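Local structure of flagellar brake protein YcgR (Klebsiella pneumoniae, 5KEC) at residues B[30-33]-B[38-41]; B[42-47]-B[52-57]; B[103-106]-B[110-113]; B[48-53]-B[81-86]; B[21-26]-B[69-74]. The protein binds the second messenger c-di-GMP and probably acts as a transcriptional activator of type 3 fimbriae in biofilm formation. All coordinates share one frame; numbering follows the deposited sequence.

All five contacts belong wholly or partly to the N-terminal MrkH/YcgR-like part of the chain. Contacts 1 and 2 are successive hairpins that share strand 37-46. Contact 1 is partly buried and packs isoleucines. Contact 2 is more polar and uses two waters. Contact 4 shares strand 50-55 with contact 2, but it is a surface contact made by one carboxylate. Contact 5 is mostly buried and sets the end of helix 13-25 against a turn, with an exposed salt bridge. Contact 3 is the smallest and lies at the surface. It touches contact 1 through Arg110 and Glu31, where residues of the c-di-GMP site gather.

Contact 1: B[30-33]-B[38-41]; sequences IEIF and SIIT
Glu31 and Ser38 meet on one face of the antiparallel hairpin made by strands 29-34 and 37-46. The Ser38 hydroxyl donates to the carboxylate, with Ser38 OG 2.6 Å from Glu31 OE2. The bond falls on the anti lone pair of Glu31 OE2, away from OE1. Glu31 reaches this point because its CG lies opposite the backbone N (chi1 -169°) and the chain stays extended beyond it. On the same face Ile40 CD1 rests against the aliphatic part of the glutamate, 3.5 Å from Glu31 CG. Ser38 CB lies obliquely against the Phe33 ring, 3.8 Å from Phe33 CD1.

The other face is the tightly packed one. Ile30 and Thr41 run side by side, with Ile30 CG2 3.6 Å from Thr41 CG2. Ile32 and Ile39 do the same, and Ile32 CD1 lies 3.9 Å from Ile39 CD1. Phe67 of strand 64-71 touches both Ile30 and Ile32, which are buried. The backbones are joined at the pairs Ile30-Thr41 and Ile32-Ile39. One of these bonds runs from Ile32 N to Ile39 O over 3.0 Å. The looser part is Ile40, on the Glu31 face, which is exposed to solvent.

Glu31 has further partners. OE2 makes a salt bridge with Arg110, and OE1 shares a hydrogen bond with His70 NE2. Both carboxylate oxygens are therefore held, which should fix its rotation. Arg110 and His70 bind c-di-GMP in a complex of this protein. In this apo model the glutamate engages both ligand-binding side chains, and the nearby Arg110 would be expected to favour the ionised form of Glu31.

Contact 2: B[42-47]-B[52-57]; sequences QLTRVD and HIQTHR
His52 lies alongside Arg45, and its side chain can be followed outward atom by atom. Its CB touches Thr44 and Arg45, with His52 CB 3.3 Å from Thr44 OG1. The ring carbon CG faces Arg45 CB at 3.8 Å. Further out, Arg45 CD sits over one face of the ring as a CH-pi contact, 3.8 Å from the centroid of the His52 ring and displaced toward its rim. CE1 is the ring atom nearest to this methylene, 3.5 Å from Arg45 CD, and the tip, His52 NE2, lies 4.1 Å from it. The arginine chain is extended from CG to NE, which carries CD along the ring. The ring itself is set by a first torsion that places CG beside the backbone N (chi1 -65°). On its edge, ND1 meets water 2 in the ring plane.

Water 2 also bonds to Thr44 OG1 and accepts from Gln54 NE2. It thus ties three polar side chains together. The amide of Gln54 lies against Thr44 as well, with Gln54 NE2 3.4 Å from Thr44 CB. Water 1 does similar work for the backbone, bridging Gln42 O and Gln54 N.

Both backbone polar groups of His52 are used. Thr44 N donates to His52 O at 2.8 Å, and His52 N donates to Arg45 O. Asp47 OD1 accepts from Ala49 N and Glu50 N, which orders the connection between the strands. Leu43 and Val46 pack on Phe20 of helix 13-25. The arrangement is a beta hairpin of strands 37-46 and 50-55, irregular and partly water-mediated, in the curled antiparallel sheet of the N-terminal domain.

Contact 3: B[103-106]-B[110-113]; sequences CLQV and RRDP
Gln105 touches Arg111, the residue after the first arginine of the RxxxR motif that is characteristic of PilZ c-di-GMP receptors. Here that motif runs from Arg110 to Arg114. Gln105 lies on strand 104-107, and Arg111 lies in the loop that leads to the next domain.

The glutamine side chain is extended. Its CG stands opposite the backbone N (chi1 176°), and this sends the amide outward to the arginine. The arginine chain is bent instead. Its chi2 of 115° and a twisted chi3 turn the guanidinium so that one face looks at the glutamine. The amide nitrogen stands over that face near one end of the group, and Gln105 NE2 is 3.3 Å from Arg111 NH2. The two planes are almost perpendicular, at 80°. Both nitrogens are donors, so this is a close approach with no hydrogen bond between them.

The polar end of Arg111 is held elsewhere. Its NH1 makes a salt bridge with Glu77 of strand 74-87, the strand to which the Gln105 backbone is bonded. Glu77 therefore probably sets the guanidinium beside the glutamine. The backbone O of Arg111 takes a weak hydrogen bond from Arg66.

Arg110 goes a different way. Its chain is extended, and it carries the guanidinium to Asp112, which also pairs with Arg114 through OD1. Arg110, Arg111 and Arg114 all bind c-di-GMP in a complex of this protein. The contact with Gln105 is small and lies at the surface. In the loop, Arg110 NH2 donates to Asp112 OD2 from the anti side, out of the carboxylate plane, at 2.9 Å.

Contact 4: B[48-53]-B[81-86]; sequences FAEFHI and ALTKHD
Thr83 and Lys84 form a classic beta bulge opposite Ala97, and from it both reach the carboxylate of Glu50. Strands 50-55 and 74-87 are not hydrogen-bonded to each other. Each pairs with strand 94-99, and the side chains meet over that strand. The nearest backbone points, Glu50 CA and Thr83 CA, are 8.3 Å apart.

Glu50 extends beyond CG, and its CG sits beside the backbone N (chi1 -66°). This brings its two oxygens to two different partners. OE1 is met by the lysine, with Lys84 NZ 2.8 Å from Glu50 OE1. The ammonium meets the syn lone pair of Glu50 OE1, on the side of the other oxygen, so the salt bridge is also a hydrogen bond. OE2 takes the threonine hydroxyl, with Thr83 OG1 2.8 Å from Glu50 OE2. The hydroxyl stands well above the carboxylate plane, 63° out of it. Lys84 is extended too and crosses the glutamate at about a right angle. Its CE lies alongside, 3.2 Å from Glu50 OE2.

Ala97 O, on strand 94-99, is a second, weak partner of Thr83 OG1. The bulge puts two consecutive residues on the same side of their strand. Glu50 can therefore be gripped by a neutral donor and a charged one together. Lys84 would be expected to favour the ionised form of Glu50 in this surface contact.

Contact 5: B[21-26]-B[69-74]; sequences REELRK and LHSDSG
Glu23 of helix 13-25 and Lys26, the residue just after it, face Ser71 and Asp72, the first two residues of a type I beta turn that runs from Ser71 to Gly74. This turn joins strands 64-71 and 74-87. The contact thus sets the C-terminal end of the helix against one end of the sheet.

In the first shell, Ser71 OG comes to the Glu23 carboxylate, 3.0 Å from Glu23 OE2. The position of its proton is uncertain, because Ser71 OG is also hydrogen-bonded to Ser73 OG, 3.1 Å away. The glutamate bends at chi2 (-56°) to bring its carboxylate round to the serine. Nearer the backbone, Glu23 CG lies 4.3 Å from Leu69 CD1. The methylene part of the glutamate thus meets the buried leucine, while its oxygens face the turn.

Further out, the other oxygen of Glu23 is fixed by Thr28 OG1, which hydrogen-bonds to OE1. Leu69 also packs on Ile76 and Phe78 of strand 74-87. The turn is closed by Gly74 N donating to Ser71 O at 3.3 Å. His70, between Leu69 and Ser71, is the centre of an inverse gamma turn, and its side chain starts away from the helix. It binds c-di-GMP in a complex of this protein.

At the solvent-exposed side, Lys26 and Asp72 approach from opposite directions and form a salt bridge. Lys26 NZ stands 36° out of the carboxylate plane, 3.0 Å from Asp72 OD2.

Contact 1: B[30-33]-B[38-41]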
# COMPACT_ATOMS: atom_id res chain seq x y z
N ILE B 30 12.59 11.75 0.03
CA ILE B 30 11.68 10.84 0.71
C ILE B 30 10.49 10.58 -0.20
O ILE B 30 9.90 11.51 -0.76
CB ILE B 30 11.26 11.38 2.11
CG1 ILE B 30 10.38 10.36 2.85
CG2 ILE B 30 10.59 12.75 2.02
CD1 ILE B 30 10.15 10.72 4.31
N GLU B 31 10.18 9.30 -0.41
CA GLU B 31 9.04 8.93 -1.24
C GLU B 31 7.86 8.49 -0.37
O GLU B 31 8.00 7.61 0.47
CB GLU B 31 9.41 7.82 -2.21
CG GLU B 31 8.36 7.57 -3.28
CD GLU B 31 8.90 6.76 -4.45
OE1 GLU B 31 10.04 6.26 -4.37
OE2 GLU B 31 8.18 6.64 -5.46
N ILE B 32 6.71 9.12 -0.59
CA ILE B 32 5.50 8.85 0.18
C ILE B 32 4.47 8.17 -0.71
O ILE B 32 4.09 8.72 -1.74
CB ILE B 32 4.89 10.16 0.70
CG1 ILE B 32 5.98 11.10 1.20
CG2 ILE B 32 3.84 9.87 1.77
CD1 ILE B 32 5.47 12.48 1.61
N PHE B 33 4.03 6.98 -0.32
CA PHE B 33 3.02 6.25 -1.08
C PHE B 33 1.67 6.31 -0.38
O PHE B 33 1.58 6.11 0.83
CB PHE B 33 3.41 4.78 -1.23
CG PHE B 33 4.70 4.55 -1.95
CD1 PHE B 33 4.75 4.55 -3.33
CD2 PHE B 33 5.88 4.34 -1.24
CE1 PHE B 33 5.94 4.33 -4.00
CE2 PHE B 33 7.07 4.13 -1.91
CZ PHE B 33 7.11 4.12 -3.28
N SER B 38 2.32 8.48 -5.60
CA SER B 38 3.63 8.55 -4.99
C SER B 38 4.17 9.94 -5.22
O SER B 38 4.15 10.45 -6.34
CB SER B 38 4.57 7.52 -5.63
OG SER B 38 5.92 7.85 -5.39
N ILE B 39 4.63 10.58 -4.15
CA ILE B 39 5.27 11.88 -4.31
C ILE B 39 6.68 11.85 -3.74
O ILE B 39 6.97 11.11 -2.81
CB ILE B 39 4.45 13.02 -3.68
CG1 ILE B 39 4.72 13.11 -2.18
CG2 ILE B 39 2.96 12.84 -3.95
CD1 ILE B 39 3.93 14.20 -1.49
N ILE B 40 7.57 12.64 -4.33
CA ILE B 40 8.91 12.78 -3.82
C ILE B 40 9.05 14.17 -3.25
O ILE B 40 8.65 15.16 -3.88
CB ILE B 40 9.96 12.61 -4.92
CG1 ILE B 40 9.82 11.25 -5.61
CG2 ILE B 40 11.37 12.78 -4.35
CD1 ILE B 40 10.22 10.09 -4.74
N THR B 41 9.63 14.26 -2.06
CA THR B 41 9.90 15.54 -1.43
C THR B 41 11.10 15.38 -0.51
O THR B 41 11.89 14.45 -0.68
CB THR B 41 8.66 16.05 -0.66
OG1 THR B 41 8.90 17.37 -0.17
CG2 THR B 41 8.31 15.11 0.49

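Contact 2: B[42-47]-B[52-57]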
# COMPACT_ATOMS: atom_id res chain seq x y z
N GLN B 42 11.27 16.30 0.43
CA GLN B 42 12.33 16.20 1.43
C GLN B 42 11.73 16.29 2.82
O GLN B 42 10.65 16.86 3.00
CB GLN B 42 13.38 17.30 1.25
CG GLN B 42 14.61 16.92 0.44
CD GLN B 42 14.33 16.86 -1.05
OE1 GLN B 42 13.29 17.32 -1.52
NE2 GLN B 42 15.26 16.29 -1.81
N LEU B 43 12.43 15.72 3.80
CA LEU B 43 12.08 15.92 5.20
C LEU B 43 12.18 17.41 5.52
O LEU B 43 13.15 18.05 5.13
CB LEU B 43 13.06 15.17 6.09
CG LEU B 43 13.02 13.64 6.02
CD1 LEU B 43 14.34 13.08 6.54
CD2 LEU B 43 11.84 13.12 6.82
N THR B 44 11.20 17.95 6.23
CA THR B 44 11.26 19.38 6.55
C THR B 44 11.61 19.64 8.02
O THR B 44 11.93 20.77 8.41
CB THR B 44 9.95 20.11 6.16
OG1 THR B 44 8.84 19.47 6.78
CG2 THR B 44 9.74 20.05 4.67
N ARG B 45 11.56 18.59 8.84
CA ARG B 45 11.85 18.74 10.26
C ARG B 45 11.94 17.39 10.94
O ARG B 45 11.16 16.49 10.66
CB ARG B 45 10.79 19.60 10.93
CG ARG B 45 11.09 19.93 12.38
CD ARG B 45 9.88 20.54 13.08
NE ARG B 45 10.12 20.70 14.51
CZ ARG B 45 10.65 21.78 15.07
NH1 ARG B 45 11.00 22.81 14.31
NH2 ARG B 45 10.84 21.83 16.38
N VAL B 46 12.90 17.26 11.85
CA VAL B 46 13.07 16.04 12.62
C VAL B 46 13.24 16.39 14.08
O VAL B 46 14.05 17.25 14.44
CB VAL B 46 14.30 15.23 12.15
CG1 VAL B 46 14.47 13.99 13.02
CG2 VAL B 46 14.17 14.84 10.68
N ASP B 47 12.45 15.76 14.94
CA ASP B 47 12.63 15.90 16.37
C ASP B 47 12.52 14.54 17.04
O ASP B 47 12.41 13.52 16.37
CB ASP B 47 11.65 16.92 16.96
CG ASP B 47 10.20 16.52 16.77
OD1 ASP B 47 9.86 15.36 17.10
OD2 ASP B 47 9.41 17.36 16.30
N HIS B 52 8.61 15.75 9.83
CA HIS B 52 7.65 16.51 9.03
C HIS B 52 7.94 16.42 7.55
O HIS B 52 9.09 16.29 7.14
CB HIS B 52 7.68 17.98 9.43
CG HIS B 52 7.22 18.23 10.82
ND1 HIS B 52 6.93 19.50 11.29
CD2 HIS B 52 7.00 17.39 11.86
CE1 HIS B 52 6.56 19.42 12.56
NE2 HIS B 52 6.59 18.15 12.92
N ILE B 53 6.88 16.50 6.76
CA ILE B 53 7.01 16.75 5.34
C ILE B 53 5.94 17.78 4.97
O ILE B 53 4.99 17.99 5.72
CB ILE B 53 6.84 15.47 4.51
CG1 ILE B 53 5.48 14.83 4.79
CG2 ILE B 53 7.98 14.49 4.79
CD1 ILE B 53 4.42 15.20 3.78
N GLN B 54 6.11 18.42 3.82
CA GLN B 54 5.17 19.44 3.37
C GLN B 54 4.75 19.15 1.94
O GLN B 54 5.58 18.80 1.10
CB GLN B 54 5.79 20.84 3.47
CG GLN B 54 6.11 21.27 4.90
CD GLN B 54 7.01 22.50 4.95
OE1 GLN B 54 7.07 23.27 4.00
NE2 GLN B 54 7.73 22.67 6.05
N THR B 55 3.46 19.29 1.68
CA THR B 55 2.91 19.01 0.36
C THR B 55 1.50 19.56 0.26
O THR B 55 0.80 19.69 1.25
CB THR B 55 2.88 17.49 0.10
OG1 THR B 55 2.25 17.23 -1.16
CG2 THR B 55 2.12 16.78 1.20
N HIS B 56 1.09 19.90 -0.96
CA HIS B 56 -0.28 20.38 -1.16
C HIS B 56 -1.27 19.22 -1.24
O HIS B 56 -2.47 19.43 -1.13
CB HIS B 56 -0.37 21.26 -2.42
CG HIS B 56 0.14 22.65 -2.21
ND1 HIS B 56 1.47 23.00 -2.39
CD2 HIS B 56 -0.49 23.79 -1.84
CE1 HIS B 56 1.62 24.28 -2.14
NE2 HIS B 56 0.45 24.79 -1.80
N ARG B 57 -0.76 18.01 -1.43
CA ARG B 57 -1.61 16.83 -1.58
C ARG B 57 -2.31 16.45 -0.27
O ARG B 57 -1.79 16.71 0.82
CB ARG B 57 -0.81 15.64 -2.09
CG ARG B 57 0.32 16.01 -3.05
CD ARG B 57 -0.21 16.47 -4.40
NE ARG B 57 -0.80 15.37 -5.15
CZ ARG B 57 -0.88 15.33 -6.47
NH1 ARG B 57 -0.39 16.32 -7.20
NH2 ARG B 57 -1.44 14.29 -7.07
O HOH W 1 8.41 18.17 2.27
O HOH W 2 7.95 21.17 8.63

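Contact 3: B[103-106]-B[110-113]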
# COMPACT_ATOMS: atom_id res chain seq x y z
N CYS B 103 10.55 1.01 13.47
CA CYS B 103 11.34 0.02 12.75
C CYS B 103 11.70 0.52 11.36
O CYS B 103 10.86 1.07 10.64
CB CYS B 103 10.59 -1.31 12.66
SG CYS B 103 11.65 -2.73 12.32
N LEU B 104 12.96 0.35 10.99
CA LEU B 104 13.44 0.70 9.67
C LEU B 104 14.02 -0.55 9.03
O LEU B 104 14.66 -1.35 9.71
CB LEU B 104 14.53 1.76 9.73
CG LEU B 104 14.18 3.14 10.28
CD1 LEU B 104 15.43 4.00 10.37
CD2 LEU B 104 13.14 3.80 9.40
N GLN B 105 13.80 -0.70 7.73
CA GLN B 105 14.45 -1.76 6.98
C GLN B 105 15.19 -1.20 5.78
O GLN B 105 14.60 -0.59 4.89
CB GLN B 105 13.44 -2.83 6.55
CG GLN B 105 14.05 -3.92 5.69
CD GLN B 105 13.14 -5.11 5.54
OE1 GLN B 105 12.54 -5.58 6.52
NE2 GLN B 105 13.01 -5.61 4.32
N VAL B 106 16.51 -1.39 5.77
CA VAL B 106 17.32 -0.94 4.66
C VAL B 106 17.29 -1.99 3.56
O VAL B 106 17.77 -3.10 3.74
CB VAL B 106 18.77 -0.69 5.09
CG1 VAL B 106 19.59 -0.18 3.91
CG2 VAL B 106 18.82 0.30 6.24
N ARG B 110 13.67 -1.55 -4.71
CA ARG B 110 12.51 -0.68 -4.63
C ARG B 110 11.24 -1.52 -4.59
O ARG B 110 10.87 -2.15 -5.58
CB ARG B 110 12.47 0.26 -5.84
CG ARG B 110 11.22 1.10 -5.91
CD ARG B 110 10.99 1.69 -7.29
NE ARG B 110 9.76 2.46 -7.31
CZ ARG B 110 9.68 3.72 -6.90
NH1 ARG B 110 10.76 4.34 -6.47
NH2 ARG B 110 8.51 4.35 -6.93
N ARG B 111 10.57 -1.54 -3.44
CA ARG B 111 9.37 -2.35 -3.30
C ARG B 111 8.11 -1.49 -3.37
O ARG B 111 7.45 -1.26 -2.35
CB ARG B 111 9.40 -3.14 -1.99
CG ARG B 111 10.45 -4.24 -1.93
CD ARG B 111 11.50 -3.93 -0.87
NE ARG B 111 11.95 -5.13 -0.17
CZ ARG B 111 11.31 -5.67 0.86
NH1 ARG B 111 10.19 -5.12 1.31
NH2 ARG B 111 11.78 -6.77 1.44
N ASP B 112 7.79 -1.04 -4.57
CA ASP B 112 6.65 -0.15 -4.76
C ASP B 112 5.35 -0.87 -4.40
O ASP B 112 4.94 -1.81 -5.07
CB ASP B 112 6.62 0.35 -6.20
CG ASP B 112 5.76 1.59 -6.37
OD1 ASP B 112 4.60 1.58 -5.91
OD2 ASP B 112 6.26 2.57 -6.95
N PRO B 113 4.69 -0.42 -3.31
CA PRO B 113 3.47 -1.07 -2.82
C PRO B 113 2.26 -0.88 -3.74
O PRO B 113 1.24 -1.54 -3.55
CB PRO B 113 3.21 -0.35 -1.49
CG PRO B 113 3.84 0.99 -1.67
CD PRO B 113 5.06 0.75 -2.50

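Contact 4: B[48-53]-B[81-86]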
# COMPACT_ATOMS: atom_id res chain seq x y z
N PHE B 48 12.56 14.53 18.37
CA PHE B 48 12.68 13.29 19.12
C PHE B 48 11.52 12.32 18.90
O PHE B 48 11.66 11.12 19.10
CB PHE B 48 12.85 13.59 20.61
CG PHE B 48 11.71 14.35 21.22
CD1 PHE B 48 10.72 13.69 21.95
CD2 PHE B 48 11.61 15.73 21.06
CE1 PHE B 48 9.67 14.39 22.51
CE2 PHE B 48 10.56 16.43 21.62
CZ PHE B 48 9.58 15.76 22.35
N ALA B 49 10.37 12.84 18.46
CA ALA B 49 9.17 12.03 18.38
C ALA B 49 8.52 11.98 16.99
O ALA B 49 7.74 11.07 16.70
CB ALA B 49 8.15 12.50 19.41
N GLU B 50 8.84 12.96 16.14
CA GLU B 50 8.13 13.12 14.88
C GLU B 50 9.04 13.63 13.75
O GLU B 50 10.09 14.20 14.00
CB GLU B 50 6.96 14.09 15.05
CG GLU B 50 5.85 13.57 15.96
CD GLU B 50 4.85 14.65 16.33
OE1 GLU B 50 5.22 15.84 16.31
OE2 GLU B 50 3.69 14.29 16.65
N PHE B 51 8.62 13.39 12.52
CA PHE B 51 9.28 14.01 11.37
C PHE B 51 8.22 14.68 10.52
O PHE B 51 7.07 14.25 10.50
CB PHE B 51 10.05 12.98 10.54
CG PHE B 51 9.19 12.02 9.78
CD1 PHE B 51 8.76 12.31 8.49
CD2 PHE B 51 8.80 10.81 10.35
CE1 PHE B 51 7.96 11.42 7.79
CE2 PHE B 51 8.01 9.91 9.65
CZ PHE B 51 7.58 10.22 8.37
N HIS B 52 8.61 15.75 9.83
CA HIS B 52 7.65 16.51 9.03
C HIS B 52 7.94 16.42 7.55
O HIS B 52 9.09 16.29 7.14
CB HIS B 52 7.68 17.98 9.43
CG HIS B 52 7.22 18.23 10.82
ND1 HIS B 52 6.93 19.50 11.29
CD2 HIS B 52 7.00 17.39 11.86
CE1 HIS B 52 6.56 19.42 12.56
NE2 HIS B 52 6.59 18.15 12.92
N ILE B 53 6.88 16.50 6.76
CA ILE B 53 7.01 16.75 5.34
C ILE B 53 5.94 17.78 4.97
O ILE B 53 4.99 17.99 5.72
CB ILE B 53 6.84 15.47 4.51
CG1 ILE B 53 5.48 14.83 4.79
CG2 ILE B 53 7.98 14.49 4.79
CD1 ILE B 53 4.42 15.20 3.78
N ALA B 81 2.47 6.73 10.96
CA ALA B 81 1.13 7.30 11.03
C ALA B 81 1.21 8.81 11.18
O ALA B 81 2.12 9.35 11.81
CB ALA B 81 0.35 6.68 12.18
N LEU B 82 0.23 9.49 10.59
CA LEU B 82 0.13 10.94 10.67
C LEU B 82 -0.39 11.32 12.04
O LEU B 82 -1.36 10.74 12.53
CB LEU B 82 -0.82 11.43 9.57
CG LEU B 82 -0.97 12.91 9.24
CD1 LEU B 82 -1.70 13.03 7.91
CD2 LEU B 82 -1.72 13.66 10.33
N THR B 83 0.25 12.29 12.67
CA THR B 83 -0.16 12.74 14.00
C THR B 83 -0.79 14.13 13.96
O THR B 83 -1.77 14.39 14.65
CB THR B 83 1.03 12.76 14.99
OG1 THR B 83 1.99 13.73 14.56
CG2 THR B 83 1.69 11.39 15.05
N LYS B 84 -0.21 15.02 13.15
CA LYS B 84 -0.68 16.40 13.06
C LYS B 84 -0.68 16.86 11.61
O LYS B 84 0.04 16.30 10.77
CB LYS B 84 0.23 17.33 13.86
CG LYS B 84 0.54 16.86 15.27
CD LYS B 84 1.75 17.59 15.84
CE LYS B 84 2.15 17.03 17.19
NZ LYS B 84 3.44 17.60 17.65
N HIS B 85 -1.47 17.88 11.31
CA HIS B 85 -1.42 18.50 9.99
C HIS B 85 -2.08 19.87 10.01
O HIS B 85 -3.11 20.07 10.65
CB HIS B 85 -2.07 17.61 8.93
CG HIS B 85 -3.55 17.79 8.80
ND1 HIS B 85 -4.45 16.83 9.20
CD2 HIS B 85 -4.28 18.82 8.31
CE1 HIS B 85 -5.68 17.26 8.96
NE2 HIS B 85 -5.61 18.46 8.42
N ASP B 86 -1.47 20.82 9.30
CA ASP B 86 -2.03 22.15 9.16
C ASP B 86 -1.32 22.90 8.05
O ASP B 86 -0.60 22.31 7.26
CB ASP B 86 -1.94 22.93 10.48
CG ASP B 86 -0.54 22.93 11.06
OD1 ASP B 86 0.30 23.72 10.58
OD2 ASP B 86 -0.29 22.14 12.00

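Contact 5: B[21-26]-B[69-74]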
# COMPACT_ATOMS: atom_id res chain seq x y z
N ARG B 21 17.78 12.62 11.20
CA ARG B 21 18.48 13.89 11.26
C ARG B 21 19.53 14.02 10.16
O ARG B 21 19.71 15.10 9.60
CB ARG B 21 19.14 14.09 12.63
CG ARG B 21 18.15 14.32 13.76
CD ARG B 21 18.87 14.75 15.02
NE ARG B 21 17.96 15.01 16.13
CZ ARG B 21 17.30 16.14 16.30
NH1 ARG B 21 17.43 17.13 15.42
NH2 ARG B 21 16.49 16.29 17.34
N GLU B 22 20.21 12.92 9.86
CA GLU B 22 21.25 12.93 8.84
C GLU B 22 20.66 13.06 7.45
O GLU B 22 21.11 13.88 6.65
CB GLU B 22 22.10 11.66 8.94
CG GLU B 22 23.18 11.56 7.89
CD GLU B 22 24.18 10.45 8.17
OE1 GLU B 22 23.81 9.26 8.04
OE2 GLU B 22 25.33 10.77 8.54
N GLU B 23 19.64 12.25 7.16
CA GLU B 23 19.01 12.30 5.84
C GLU B 23 18.36 13.67 5.61
O GLU B 23 18.39 14.20 4.50
CB GLU B 23 17.99 11.17 5.69
CG GLU B 23 18.57 9.78 5.89
CD GLU B 23 19.75 9.49 4.96
OE1 GLU B 23 19.75 9.94 3.80
OE2 GLU B 23 20.69 8.80 5.40
N LEU B 24 17.80 14.25 6.66
CA LEU B 24 17.27 15.61 6.59
C LEU B 24 18.36 16.56 6.09
O LEU B 24 18.14 17.36 5.17
CB LEU B 24 16.79 16.05 7.98
CG LEU B 24 16.59 17.55 8.17
CD1 LEU B 24 15.24 17.97 7.63
CD2 LEU B 24 16.71 17.90 9.64
N ARG B 25 19.54 16.44 6.70
CA ARG B 25 20.68 17.31 6.43
C ARG B 25 21.25 17.10 5.03
O ARG B 25 21.86 18.00 4.45
CB ARG B 25 21.77 17.06 7.48
CG ARG B 25 23.06 17.81 7.25
CD ARG B 25 24.05 17.57 8.38
NE ARG B 25 24.68 16.25 8.31
CZ ARG B 25 25.38 15.71 9.30
NH1 ARG B 25 25.55 16.36 10.44
NH2 ARG B 25 25.92 14.51 9.15
N LYS B 26 21.04 15.91 4.48
CA LYS B 26 21.55 15.61 3.15
C LYS B 26 20.49 15.85 2.09
O LYS B 26 20.71 15.55 0.92
CB LYS B 26 22.05 14.17 3.10
CG LYS B 26 23.12 13.89 4.15
CD LYS B 26 24.05 12.78 3.73
CE LYS B 26 23.31 11.48 3.52
NZ LYS B 26 24.25 10.37 3.17
N LEU B 69 12.98 6.33 2.10
CA LEU B 69 14.06 7.30 2.08
C LEU B 69 15.14 6.80 1.15
O LEU B 69 15.73 5.75 1.38
CB LEU B 69 14.64 7.51 3.48
CG LEU B 69 13.94 8.54 4.36
CD1 LEU B 69 14.44 8.42 5.79
CD2 LEU B 69 14.16 9.95 3.81
N HIS B 70 15.39 7.56 0.08
CA HIS B 70 16.36 7.14 -0.92
C HIS B 70 17.76 7.57 -0.52
O HIS B 70 18.34 8.47 -1.13
CB HIS B 70 15.98 7.69 -2.30
CG HIS B 70 14.65 7.21 -2.80
ND1 HIS B 70 14.52 6.10 -3.62
CD2 HIS B 70 13.40 7.67 -2.60
CE1 HIS B 70 13.25 5.91 -3.90
NE2 HIS B 70 12.54 6.85 -3.29
N SER B 71 18.29 6.93 0.52
CA SER B 71 19.60 7.27 1.05
C SER B 71 20.73 6.70 0.20
O SER B 71 20.51 5.83 -0.64
CB SER B 71 19.74 6.78 2.49
OG SER B 71 21.04 7.02 2.99
N ASP B 72 21.94 7.20 0.44
CA ASP B 72 23.13 6.73 -0.25
C ASP B 72 23.46 5.31 0.18
O ASP B 72 24.09 4.55 -0.56
CB ASP B 72 24.33 7.63 0.06
CG ASP B 72 24.14 9.04 -0.45
OD1 ASP B 72 23.55 9.21 -1.53
OD2 ASP B 72 24.58 9.99 0.24
N SER B 73 23.02 4.95 1.38
CA SER B 73 23.33 3.66 1.97
C SER B 73 22.35 2.59 1.50
O SER B 73 22.55 1.40 1.75
CB SER B 73 23.31 3.76 3.50
OG SER B 73 22.05 4.23 3.96
N GLY B 74 21.31 3.02 0.80
CA GLY B 74 20.28 2.12 0.32
C GLY B 74 18.91 2.69 0.63
O GLY B 74 18.80 3.66 1.38